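Long-range contacts in mitotic checkpoint control protein kinase BUB1 (Drosophila melanogaster, PDB 6JKM), which probably acts as an ATP-binding protein kinase of the mitotic checkpoint at kinetochores, the chain being its C-terminal kinase portion: residues N8-E13 and Y225-D230; S113-D118 and S202-D207; G137-V142 and D186-M191. All blocks are in the same frame, centred on the assembly; numbering follows the deposited sequence.

Interaction 1: residues N8-E13 and Y225-D230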
loop_
_atom_site.group_PDB
_atom_site.type_symbol
_atom_site.label_atom_id
_atom_site.label_comp_id
_atom_site.label_asym_id
_atom_site.label_seq_id
_atom_site.Cartn_x
_atom_site.Cartn_y
_atom_site.Cartn_z
ATOM N N ASN A 8 -11.966 14.573 -11.329
ATOM C CA ASN A 8 -11.736 13.153 -11.036
ATOM C C ASN A 8 -10.358 12.690 -11.495
ATOM O O ASN A 8 -10.148 12.462 -12.682
ATOM C CB ASN A 8 -12.806 12.288 -11.702
ATOM C CG ASN A 8 -12.510 10.786 -11.606
ATOM O OD1 ASN A 8 -11.710 10.329 -10.782
ATOM N ND2 ASN A 8 -13.178 10.014 -12.449
ATOM N N PRO A 9 -9.426 12.503 -10.541
ATOM C CA PRO A 9 -8.033 12.190 -10.855
ATOM C C PRO A 9 -7.828 10.745 -11.297
ATOM O O PRO A 9 -6.708 10.385 -11.654
ATOM C CB PRO A 9 -7.312 12.463 -9.528
ATOM C CG PRO A 9 -8.347 12.130 -8.482
ATOM C CD PRO A 9 -9.691 12.469 -9.089
ATOM N N PHE A 10 -8.884 9.939 -11.268
ATOM C CA PHE A 10 -8.792 8.545 -11.689
ATOM C C PHE A 10 -9.329 8.347 -13.110
ATOM O O PHE A 10 -9.348 7.224 -13.623
ATOM C CB PHE A 10 -9.568 7.634 -10.737
ATOM C CG PHE A 10 -9.225 7.822 -9.296
ATOM C CD1 PHE A 10 -7.969 7.485 -8.817
ATOM C CD2 PHE A 10 -10.164 8.307 -8.413
ATOM C CE1 PHE A 10 -7.654 7.650 -7.482
ATOM C CE2 PHE A 10 -9.861 8.470 -7.070
ATOM C CZ PHE A 10 -8.613 8.142 -6.602
ATOM N N ASN A 11 -9.785 9.434 -13.730
ATOM C CA ASN A 11 -10.411 9.339 -15.043
ATOM C C ASN A 11 -9.420 8.839 -16.082
ATOM O O ASN A 11 -8.365 9.439 -16.284
ATOM C CB ASN A 11 -10.987 10.685 -15.469
ATOM C CG ASN A 11 -11.648 10.625 -16.820
ATOM O OD1 ASN A 11 -10.979 10.677 -17.851
ATOM N ND2 ASN A 11 -12.970 10.501 -16.827
ATOM N N VAL A 12 -9.778 7.726 -16.715
ATOM C CA VAL A 12 -8.928 7.024 -17.670
ATOM C C VAL A 12 -8.438 7.912 -18.813
ATOM O O VAL A 12 -7.279 7.803 -19.230
ATOM C CB VAL A 12 -9.676 5.798 -18.229
ATOM C CG1 VAL A 12 -9.312 5.520 -19.683
ATOM C CG2 VAL A 12 -9.427 4.586 -17.339
ATOM N N GLU A 13 -9.293 8.803 -19.309
ATOM C CA GLU A 13 -8.877 9.708 -20.380
ATOM C C GLU A 13 -7.915 10.777 -19.872
ATOM O O GLU A 13 -7.025 11.214 -20.603
ATOM C CB GLU A 13 -10.088 10.371 -21.041
ATOM C CG GLU A 13 -10.844 9.471 -22.007
ATOM C CD GLU A 13 -11.920 10.216 -22.790
ATOM O OE1 GLU A 13 -12.012 11.456 -22.644
ATOM O OE2 GLU A 13 -12.673 9.565 -23.554
ATOM N N TYR A 225 -14.123 14.045 -6.386
ATOM C CA TYR A 225 -14.691 12.766 -6.803
ATOM C C TYR A 225 -15.078 11.912 -5.592
ATOM O O TYR A 225 -14.352 11.860 -4.586
ATOM C CB TYR A 225 -13.700 12.025 -7.704
ATOM C CG TYR A 225 -14.052 10.587 -8.031
ATOM C CD1 TYR A 225 -13.589 9.544 -7.245
ATOM C CD2 TYR A 225 -14.816 10.270 -9.148
ATOM C CE1 TYR A 225 -13.888 8.233 -7.545
ATOM C CE2 TYR A 225 -15.121 8.954 -9.460
ATOM C CZ TYR A 225 -14.648 7.940 -8.653
ATOM O OH TYR A 225 -14.939 6.622 -8.944
ATOM N N VAL A 226 -16.237 11.262 -5.701
ATOM C CA VAL A 226 -16.797 10.452 -4.628
ATOM C C VAL A 226 -16.851 8.968 -5.000
ATOM O O VAL A 226 -17.502 8.590 -5.973
ATOM C CB VAL A 226 -18.222 10.928 -4.263
ATOM C CG1 VAL A 226 -18.874 9.957 -3.305
ATOM C CG2 VAL A 226 -18.184 12.325 -3.662
ATOM N N HIS A 227 -16.156 8.136 -4.229
ATOM C CA HIS A 227 -16.242 6.683 -4.386
ATOM C C HIS A 227 -17.689 6.225 -4.309
ATOM O O HIS A 227 -18.484 6.794 -3.560
ATOM C CB HIS A 227 -15.432 5.961 -3.308
ATOM C CG HIS A 227 -13.968 5.872 -3.590
ATOM N ND1 HIS A 227 -13.455 5.757 -4.874
ATOM C CD2 HIS A 227 -12.893 5.863 -2.768
ATOM C CE1 HIS A 227 -12.144 5.696 -4.818
ATOM N NE2 HIS A 227 -11.769 5.753 -3.548
ATOM N N HIS A 228 -18.034 5.190 -5.061
ATOM C CA HIS A 228 -19.380 4.651 -4.966
ATOM C C HIS A 228 -19.553 3.809 -3.692
ATOM O O HIS A 228 -20.430 4.081 -2.871
ATOM C CB HIS A 228 -19.718 3.823 -6.203
ATOM C CG HIS A 228 -21.139 3.361 -6.229
ATOM N ND1 HIS A 228 -22.198 4.225 -6.057
ATOM C CD2 HIS A 228 -21.673 2.125 -6.360
ATOM C CE1 HIS A 228 -23.329 3.543 -6.098
ATOM N NE2 HIS A 228 -23.038 2.269 -6.291
ATOM N N ASP A 229 -18.703 2.799 -3.528
ATOM C CA ASP A 229 -18.759 1.905 -2.371
ATOM C C ASP A 229 -18.498 2.672 -1.066
ATOM O O ASP A 229 -17.444 3.296 -0.898
ATOM C CB ASP A 229 -17.747 0.766 -2.542
ATOM C CG ASP A 229 -17.935 -0.356 -1.531
ATOM O OD1 ASP A 229 -18.470 -0.120 -0.419
ATOM O OD2 ASP A 229 -17.529 -1.494 -1.860
ATOM N N ASP A 230 -19.454 2.603 -0.140
ATOM C CA ASP A 230 -19.380 3.342 1.122
ATOM C C ASP A 230 -18.138 3.010 1.938
ATOM O O ASP A 230 -17.583 3.877 2.607
ATOM C CB ASP A 230 -20.624 3.080 1.975
ATOM C CG ASP A 230 -21.757 4.026 1.649
ATOM O OD1 ASP A 230 -21.488 5.069 1.016
ATOM O OD2 ASP A 230 -22.913 3.726 2.020
#
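Asn8 and Tyr225 bring their backbones together at a single place, with CA atoms 5.2 Å apart, after which the two chains diverge. The Tyr225 ring receives most of the contact, and both of its main partners lie on one face. Over that face the Asn8 amide is stacked almost parallel, the planes 12° apart; CG of Asn8 approaches CD2 of Tyr225 to 3.4 Å, while OD1 of Asn8 sits above the ring, displaced toward its rim. With CG anti to the backbone N (chi1 172°), the Asn8 amide reaches this ring and also closes an Asx turn, OD1 of Asn8 accepting from Phe10 N at 2.9 Å. A type I turn over Asn8 to Asn11 then leads into helix 12-21, which Asn11 caps. The N-terminal arm is thereby laid against the loop after strand 212-213, a position consistent with the activation segment of a kinase. Phe10 presents its edge to the Tyr225 face in an offset edge-to-face pair, centroids 5.6 Å apart and planes at 72°. Beyond it, CE2 of Phe10 comes within 4.2 Å of CE1 of His227. Pro9 lies over the Phe10 ring and, with Phe10, also packs on Ile212.

Interaction 2: residues S113-D118 and S202-D207; sequences SYAHID and SLQLID. With MG (magnesium ion), chain C; MG (magnesium ion), chain D; ADP (adenosine-5'-diphosphate), chain B.
The DFG motif begins at Asp207, directly after strand 203-205, and its approach is held by a single parallel bridge between Leu205 and Tyr114 in the loop linking helix 92-104 (the kinase C-helix) to strand 119-122. Two backbone bonds define the bridge: Leu205 N to Ser113 O at 2.8 Å and Ala115 N to Leu205 O at 3.0 Å, the latter nearly straight at 174°. Gln204, its CG anti to the backbone N (chi1 -178°), extends beside the Tyr114-Ala115 peptide, with CG 3.5 Å from Ala115 N. Its NE2 donates to Pro112 O and weakly to a water that also accepts from His116 N. Shortening Gln204 to an alanine is likely to leave Pro112 O without this donor and open a gap along that peptide. One residue on, CG2 of Ile206 meets Ala115 CB at 3.9 Å, while CD1 of Ile206 sits above the adenine plane just off its C8-N7 edge, 3.8 Å from ADP C8. OD1 of Asp207 bridges both magnesium ions, 2.2 Å from the one in chain C, and OD2 binds the second at 2.2 Å. One carboxylate thus spans two cations that probably offset the negative charge of the diphosphate.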
loop_
_atom_site.group_PDB
_atom_site.type_symbol
_atom_site.label_atom_id
_atom_site.label_comp_id
_atom_site.label_asym_id
_atom_site.label_seq_id
_atom_site.Cartn_x
_atom_site.Cartn_y
_atom_site.Cartn_z
ATOM N N SER A 113 10.641 -0.186 1.093
ATOM C CA SER A 113 9.236 -0.183 1.472
ATOM C C SER A 113 8.281 0.268 0.359
ATOM O O SER A 113 7.086 0.450 0.605
ATOM C CB SER A 113 9.049 0.668 2.727
ATOM O OG SER A 113 9.254 2.029 2.433
ATOM N N TYR A 114 8.799 0.419 -0.861
ATOM C CA TYR A 114 7.956 0.606 -2.044
ATOM C C TYR A 114 8.337 -0.396 -3.097
ATOM O O TYR A 114 9.509 -0.465 -3.471
ATOM C CB TYR A 114 8.085 2.023 -2.621
ATOM C CG TYR A 114 7.940 3.065 -1.542
ATOM C CD1 TYR A 114 6.686 3.422 -1.066
ATOM C CD2 TYR A 114 9.055 3.653 -0.963
ATOM C CE1 TYR A 114 6.545 4.346 -0.036
ATOM C CE2 TYR A 114 8.922 4.579 0.053
ATOM C CZ TYR A 114 7.660 4.926 0.500
ATOM O OH TYR A 114 7.527 5.849 1.523
ATOM N N ALA A 115 7.341 -1.131 -3.600
ATOM C CA ALA A 115 7.542 -2.071 -4.712
ATOM C C ALA A 115 8.416 -1.487 -5.805
ATOM O O ALA A 115 8.258 -0.324 -6.187
ATOM C CB ALA A 115 6.206 -2.501 -5.297
ATOM N N HIS A 116 9.355 -2.295 -6.290
ATOM C CA HIS A 116 10.223 -1.908 -7.400
ATOM C C HIS A 116 10.007 -2.879 -8.573
ATOM O O HIS A 116 10.116 -4.092 -8.421
ATOM C CB HIS A 116 11.693 -1.896 -6.957
ATOM C CG HIS A 116 12.657 -1.600 -8.062
ATOM N ND1 HIS A 116 13.228 -2.591 -8.838
ATOM C CD2 HIS A 116 13.170 -0.432 -8.520
ATOM C CE1 HIS A 116 14.025 -2.046 -9.738
ATOM N NE2 HIS A 116 14.016 -0.732 -9.564
ATOM N N ILE A 117 9.666 -2.338 -9.733
ATOM C CA ILE A 117 9.471 -3.162 -10.923
ATOM C C ILE A 117 10.852 -3.422 -11.524
ATOM O O ILE A 117 11.506 -2.512 -12.043
ATOM C CB ILE A 117 8.504 -2.474 -11.904
ATOM C CG1 ILE A 117 7.088 -2.501 -11.298
ATOM C CG2 ILE A 117 8.501 -3.167 -13.290
ATOM C CD1 ILE A 117 6.031 -1.822 -12.159
ATOM N N ASP A 118 11.320 -4.653 -11.366
ATOM C CA ASP A 118 12.635 -5.061 -11.856
ATOM C C ASP A 118 12.659 -5.194 -13.374
ATOM O O ASP A 118 13.652 -4.898 -14.033
ATOM C CB ASP A 118 13.033 -6.406 -11.236
ATOM C CG ASP A 118 13.222 -6.326 -9.743
ATOM O OD1 ASP A 118 13.626 -5.259 -9.231
ATOM O OD2 ASP A 118 12.955 -7.339 -9.071
ATOM N N SER A 202 9.737 -3.406 7.909
ATOM C CA SER A 202 9.547 -4.753 7.368
ATOM C C SER A 202 8.371 -4.833 6.396
ATOM O O SER A 202 8.157 -5.876 5.786
ATOM C CB SER A 202 9.328 -5.771 8.499
ATOM O OG SER A 202 10.490 -5.903 9.305
ATOM N N LEU A 203 7.601 -3.752 6.270
ATOM C CA LEU A 203 6.511 -3.694 5.292
ATOM C C LEU A 203 6.931 -3.068 3.952
ATOM O O LEU A 203 7.932 -2.355 3.871
ATOM C CB LEU A 203 5.324 -2.911 5.856
ATOM C CG LEU A 203 4.753 -3.463 7.163
ATOM C CD1 LEU A 203 3.711 -2.503 7.739
ATOM C CD2 LEU A 203 4.154 -4.853 6.954
ATOM N N GLN A 204 6.149 -3.364 2.913
ATOM C CA GLN A 204 6.306 -2.754 1.596
ATOM C C GLN A 204 4.938 -2.419 1.024
ATOM O O GLN A 204 4.024 -3.249 1.029
ATOM C CB GLN A 204 7.058 -3.681 0.637
ATOM C CG GLN A 204 7.301 -3.093 -0.755
ATOM C CD GLN A 204 7.990 -4.089 -1.661
ATOM O OE1 GLN A 204 7.334 -4.929 -2.289
ATOM N NE2 GLN A 204 9.322 -4.021 -1.723
ATOM N N LEU A 205 4.789 -1.190 0.562
ATOM C CA LEU A 205 3.582 -0.757 -0.111
ATOM C C LEU A 205 3.679 -1.140 -1.594
ATOM O O LEU A 205 4.698 -0.895 -2.244
ATOM C CB LEU A 205 3.419 0.754 0.053
ATOM C CG LEU A 205 2.212 1.430 -0.583
ATOM C CD1 LEU A 205 0.925 0.924 0.068
ATOM C CD2 LEU A 205 2.354 2.944 -0.428
ATOM N N ILE A 206 2.616 -1.748 -2.113
ATOM C CA ILE A 206 2.555 -2.193 -3.499
ATOM C C ILE A 206 1.287 -1.679 -4.171
ATOM O O ILE A 206 0.449 -1.044 -3.528
ATOM C CB ILE A 206 2.575 -3.736 -3.602
ATOM C CG1 ILE A 206 1.280 -4.319 -3.034
ATOM C CG2 ILE A 206 3.763 -4.322 -2.850
ATOM C CD1 ILE A 206 1.057 -5.807 -3.378
ATOM N N ASP A 207 1.147 -1.979 -5.461
ATOM C CA ASP A 207 -0.078 -1.729 -6.221
ATOM C C ASP A 207 -0.355 -0.235 -6.355
ATOM O O ASP A 207 -1.265 0.301 -5.721
ATOM C CB ASP A 207 -1.265 -2.444 -5.574
ATOM C CG ASP A 207 -2.498 -2.455 -6.463
ATOM O OD1 ASP A 207 -3.565 -2.914 -5.997
ATOM O OD2 ASP A 207 -2.402 -2.003 -7.626
HETATM MG MG MG C . -3.926 -4.605 -4.709
HETATM MG MG MG D . -4.557 -2.464 -7.972
HETATM P PB ADP B . -4.287 -5.734 -7.781
HETATM O O1B ADP B . -5.053 -6.714 -8.602
HETATM O O2B ADP B . -4.006 -4.442 -8.526
HETATM O O3B ADP B . -4.883 -5.532 -6.397
HETATM P PA ADP B . -1.757 -6.318 -6.431
HETATM O O1A ADP B . -0.451 -5.830 -7.036
HETATM O O2A ADP B . -2.343 -5.651 -5.212
HETATM O O3A ADP B . -2.853 -6.490 -7.611
HETATM O "O5'" ADP B . -1.577 -7.874 -6.011
HETATM C "C5'" ADP B . -2.710 -8.644 -5.598
HETATM C "C4'" ADP B . -2.316 -9.598 -4.464
HETATM O "O4'" ADP B . -1.302 -10.513 -4.909
HETATM C "C3'" ADP B . -1.664 -8.876 -3.304
HETATM O "O3'" ADP B . -2.618 -8.365 -2.368
HETATM C "C2'" ADP B . -0.831 -9.985 -2.695
HETATM O "O2'" ADP B . -1.713 -10.778 -1.878
HETATM C "C1'" ADP B . -0.343 -10.786 -3.894
HETATM N N9 ADP B . 0.953 -10.183 -4.297
HETATM C C8 ADP B . 1.126 -9.158 -5.168
HETATM N N7 ADP B . 2.436 -8.837 -5.297
HETATM C C5 ADP B . 3.135 -9.655 -4.485
HETATM C C6 ADP B . 4.554 -9.856 -4.147
HETATM N N6 ADP B . 5.540 -9.088 -4.703
HETATM N N1 ADP B . 4.845 -10.827 -3.249
HETATM C C2 ADP B . 3.902 -11.602 -2.691
HETATM N N3 ADP B . 2.592 -11.480 -2.968
HETATM C C4 ADP B . 2.157 -10.537 -3.836
HETATM O O HOH W 1 9.896 -4.771 -4.930
HETATM O O HOH W 2 -4.489 -6.224 -3.571
HETATM O O HOH W 3 -5.589 -3.841 -4.286
HETATM O O HOH W 4 -4.937 -1.350 -9.456
HETATM O O HOH W 5 -6.318 -2.790 -7.266
#

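Interaction 3: residues G137-V142 and D186-M191. With MG (magnesium ion), chain C; ADP (adenosine-5'-diphosphate), chain B.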
loop_
_atom_site.group_PDB
_atom_site.type_symbol
_atom_site.label_atom_id
_atom_site.label_comp_id
_atom_site.label_asym_id
_atom_site.label_seq_id
_atom_site.Cartn_x
_atom_site.Cartn_y
_atom_site.Cartn_z
ATOM N N GLY A 137 3.541 -12.659 2.146
ATOM C CA GLY A 137 2.292 -12.197 1.561
ATOM C C GLY A 137 1.806 -10.879 2.131
ATOM O O GLY A 137 2.571 -10.133 2.705
ATOM N N SER A 138 0.524 -10.586 1.971
ATOM C CA SER A 138 -0.001 -9.290 2.387
ATOM C C SER A 138 -0.419 -9.305 3.847
ATOM O O SER A 138 -0.455 -10.360 4.493
ATOM C CB SER A 138 -1.203 -8.891 1.529
ATOM O OG SER A 138 -2.339 -9.678 1.886
ATOM N N LEU A 139 -0.743 -8.132 4.383
ATOM C CA LEU A 139 -1.246 -8.075 5.753
ATOM C C LEU A 139 -2.545 -8.861 5.938
ATOM O O LEU A 139 -2.832 -9.328 7.034
ATOM C CB LEU A 139 -1.433 -6.618 6.184
ATOM C CG LEU A 139 -0.086 -5.977 6.500
ATOM C CD1 LEU A 139 -0.264 -4.545 6.997
ATOM C CD2 LEU A 139 0.655 -6.830 7.554
ATOM N N ILE A 140 -3.321 -9.019 4.871
ATOM C CA ILE A 140 -4.513 -9.866 4.906
ATOM C C ILE A 140 -4.122 -11.300 5.236
ATOM O O ILE A 140 -4.612 -11.873 6.213
ATOM C CB ILE A 140 -5.270 -9.833 3.564
ATOM C CG1 ILE A 140 -5.791 -8.420 3.305
ATOM C CG2 ILE A 140 -6.446 -10.832 3.578
ATOM C CD1 ILE A 140 -7.015 -8.085 4.170
ATOM N N GLY A 141 -3.214 -11.862 4.444
ATOM C CA GLY A 141 -2.752 -13.225 4.659
ATOM C C GLY A 141 -2.094 -13.409 6.021
ATOM O O GLY A 141 -2.314 -14.420 6.681
ATOM N N VAL A 142 -1.298 -12.431 6.452
ATOM C CA VAL A 142 -0.628 -12.503 7.758
ATOM C C VAL A 142 -1.652 -12.446 8.897
ATOM O O VAL A 142 -1.632 -13.264 9.827
ATOM C CB VAL A 142 0.416 -11.364 7.907
ATOM C CG1 VAL A 142 0.930 -11.263 9.343
ATOM C CG2 VAL A 142 1.579 -11.594 6.944
ATOM N N ASP A 186 -4.486 -5.420 1.899
ATOM C CA ASP A 186 -4.113 -6.147 0.681
ATOM C C ASP A 186 -2.857 -5.563 0.038
ATOM O O ASP A 186 -2.093 -6.277 -0.620
ATOM C CB ASP A 186 -5.259 -6.086 -0.365
ATOM C CG ASP A 186 -6.630 -6.387 0.230
ATOM O OD1 ASP A 186 -7.216 -7.434 -0.149
ATOM O OD2 ASP A 186 -7.074 -5.628 1.141
ATOM N N ASN A 187 -2.662 -4.255 0.170
ATOM C CA ASN A 187 -1.571 -3.631 -0.569
ATOM C C ASN A 187 -0.337 -3.299 0.269
ATOM O O ASN A 187 0.532 -2.562 -0.186
ATOM C CB ASN A 187 -2.086 -2.374 -1.272
ATOM C CG ASN A 187 -3.052 -2.711 -2.404
ATOM O OD1 ASN A 187 -2.944 -3.778 -3.020
ATOM N ND2 ASN A 187 -4.014 -1.820 -2.666
ATOM N N PHE A 188 -0.266 -3.843 1.486
ATOM C CA PHE A 188 0.980 -3.867 2.255
ATOM C C PHE A 188 1.466 -5.310 2.325
ATOM O O PHE A 188 0.707 -6.197 2.731
ATOM C CB PHE A 188 0.797 -3.337 3.689
ATOM C CG PHE A 188 0.736 -1.829 3.809
ATOM C CD1 PHE A 188 1.896 -1.059 3.756
ATOM C CD2 PHE A 188 -0.487 -1.185 4.021
ATOM C CE1 PHE A 188 1.842 0.334 3.887
ATOM C CE2 PHE A 188 -0.552 0.200 4.164
ATOM C CZ PHE A 188 0.623 0.964 4.090
ATOM N N LEU A 189 2.715 -5.547 1.937
ATOM C CA LEU A 189 3.342 -6.858 2.076
ATOM C C LEU A 189 4.224 -6.874 3.311
ATOM O O LEU A 189 4.840 -5.863 3.629
ATOM C CB LEU A 189 4.206 -7.190 0.852
ATOM C CG LEU A 189 3.521 -7.365 -0.511
ATOM C CD1 LEU A 189 4.566 -7.735 -1.564
ATOM C CD2 LEU A 189 2.401 -8.395 -0.443
ATOM N N LEU A 190 4.289 -8.020 3.991
ATOM C CA LEU A 190 5.327 -8.253 4.993
ATOM C C LEU A 190 6.510 -8.906 4.282
ATOM O O LEU A 190 6.391 -10.016 3.739
ATOM C CB LEU A 190 4.813 -9.128 6.139
ATOM C CG LEU A 190 5.802 -9.414 7.273
ATOM C CD1 LEU A 190 6.121 -8.147 8.099
ATOM C CD2 LEU A 190 5.256 -10.499 8.163
ATOM N N MET A 191 7.634 -8.191 4.228
ATOM C CA MET A 191 8.794 -8.632 3.447
ATOM C C MET A 191 9.714 -9.547 4.255
ATOM O O MET A 191 10.381 -10.417 3.701
ATOM C CB MET A 191 9.598 -7.429 2.940
ATOM C CG MET A 191 8.859 -6.536 1.955
ATOM S SD MET A 191 8.061 -7.451 0.612
ATOM C CE MET A 191 9.455 -8.029 -0.367
HETATM MG MG MG C . -3.926 -4.605 -4.709
HETATM P PB ADP B . -4.287 -5.734 -7.781
HETATM O O1B ADP B . -5.053 -6.714 -8.602
HETATM O O2B ADP B . -4.006 -4.442 -8.526
HETATM O O3B ADP B . -4.883 -5.532 -6.397
HETATM P PA ADP B . -1.757 -6.318 -6.431
HETATM O O1A ADP B . -0.451 -5.830 -7.036
HETATM O O2A ADP B . -2.343 -5.651 -5.212
HETATM O O3A ADP B . -2.853 -6.490 -7.611
HETATM O "O5'" ADP B . -1.577 -7.874 -6.011
HETATM C "C5'" ADP B . -2.710 -8.644 -5.598
HETATM C "C4'" ADP B . -2.316 -9.598 -4.464
HETATM O "O4'" ADP B . -1.302 -10.513 -4.909
HETATM C "C3'" ADP B . -1.664 -8.876 -3.304
HETATM O "O3'" ADP B . -2.618 -8.365 -2.368
HETATM C "C2'" ADP B . -0.831 -9.985 -2.695
HETATM O "O2'" ADP B . -1.713 -10.778 -1.878
HETATM C "C1'" ADP B . -0.343 -10.786 -3.894
HETATM N N9 ADP B . 0.953 -10.183 -4.297
HETATM C C8 ADP B . 1.126 -9.158 -5.168
HETATM N N7 ADP B . 2.436 -8.837 -5.297
HETATM C C5 ADP B . 3.135 -9.655 -4.485
HETATM C C6 ADP B . 4.554 -9.856 -4.147
HETATM N N6 ADP B . 5.540 -9.088 -4.703
HETATM N N1 ADP B . 4.845 -10.827 -3.249
HETATM C C2 ADP B . 3.902 -11.602 -2.691
HETATM N N3 ADP B . 2.592 -11.480 -2.968
HETATM C C4 ADP B . 2.157 -10.537 -3.836
HETATM O O HOH W 3 -5.589 -3.841 -4.286
HETATM O O HOH W 2 -4.489 -6.224 -3.571
#
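Leu139 and Phe188 both turn CG anti to the carbonyl carbon (chi1 -76° and -78°), which brings CD1 of Leu139 to 3.7 Å from CB of Phe188. Leu190 takes the other course, with CG anti to the backbone N (chi1 -178°), and its CD2 meets CG2 of Val142 at 4.0 Å, the two side chains crossing at about a right angle. Between these apolar pairs the backbones form one antiparallel bridge, with Ser138 and Leu189 as a non-hydrogen-bonded pair. Its flanking bonds run from Leu190 N to Gly137 O at 3.0 Å and from Leu139 N to Phe188 O at 2.9 Å. Ser138 is also the N-cap of helix 139-150, although its OG accepts only weakly from Ile140 N and Gly141 N. Next to it, Ile140 crosses the Asp186 side chain at a slant, its CG1 3.8 Å from OD2 of Asp186, an apolar surface against a charged group.

The helix start is thus fixed to the strand that follows the kinase catalytic loop. That strand and the loop end line the nucleotide site: CD1 of Leu189 lies over the adenine face, 3.3 Å from ADP C6, and Asp186 O accepts from ADP O3'. OD1 of Asn187 binds magnesium at 2.1 Å, and Asp207 supplies a further ligand to the same ion. ND2 of Asn187 donates to Asp182 O and to a water on this magnesium, so the amide is fixed in rotation with its oxygen toward the metal. Three residues within four positions therefore serve ribose, metal and adenine by different means: a backbone carbonyl for the hydroxyl, a neutral amide oxygen for the cation, and a branched hydrocarbon for the base.

Interactions 2 and 3 are buried and adjoin each other, their centres about 11 Å apart, because strands 188-190 and 203-205 pair in one small antiparallel sheet; Gln204 O lies 2.8 Å from Leu189 N, a probable hydrogen bond. Each joins a different element to that sheet through a single backbone bridge, parallel in interaction 2 and antiparallel in interaction 3, and both supply ligands to the same magnesium beside ADP. Interaction 1 lies at the surface, with its centre about 24 and 25 Å from theirs and no touch between them. It relies on a stacked amide and an aromatic pair instead of bridging backbone bonds. Along the chain, interaction 3 is nested within interaction 2, and both within interaction 1.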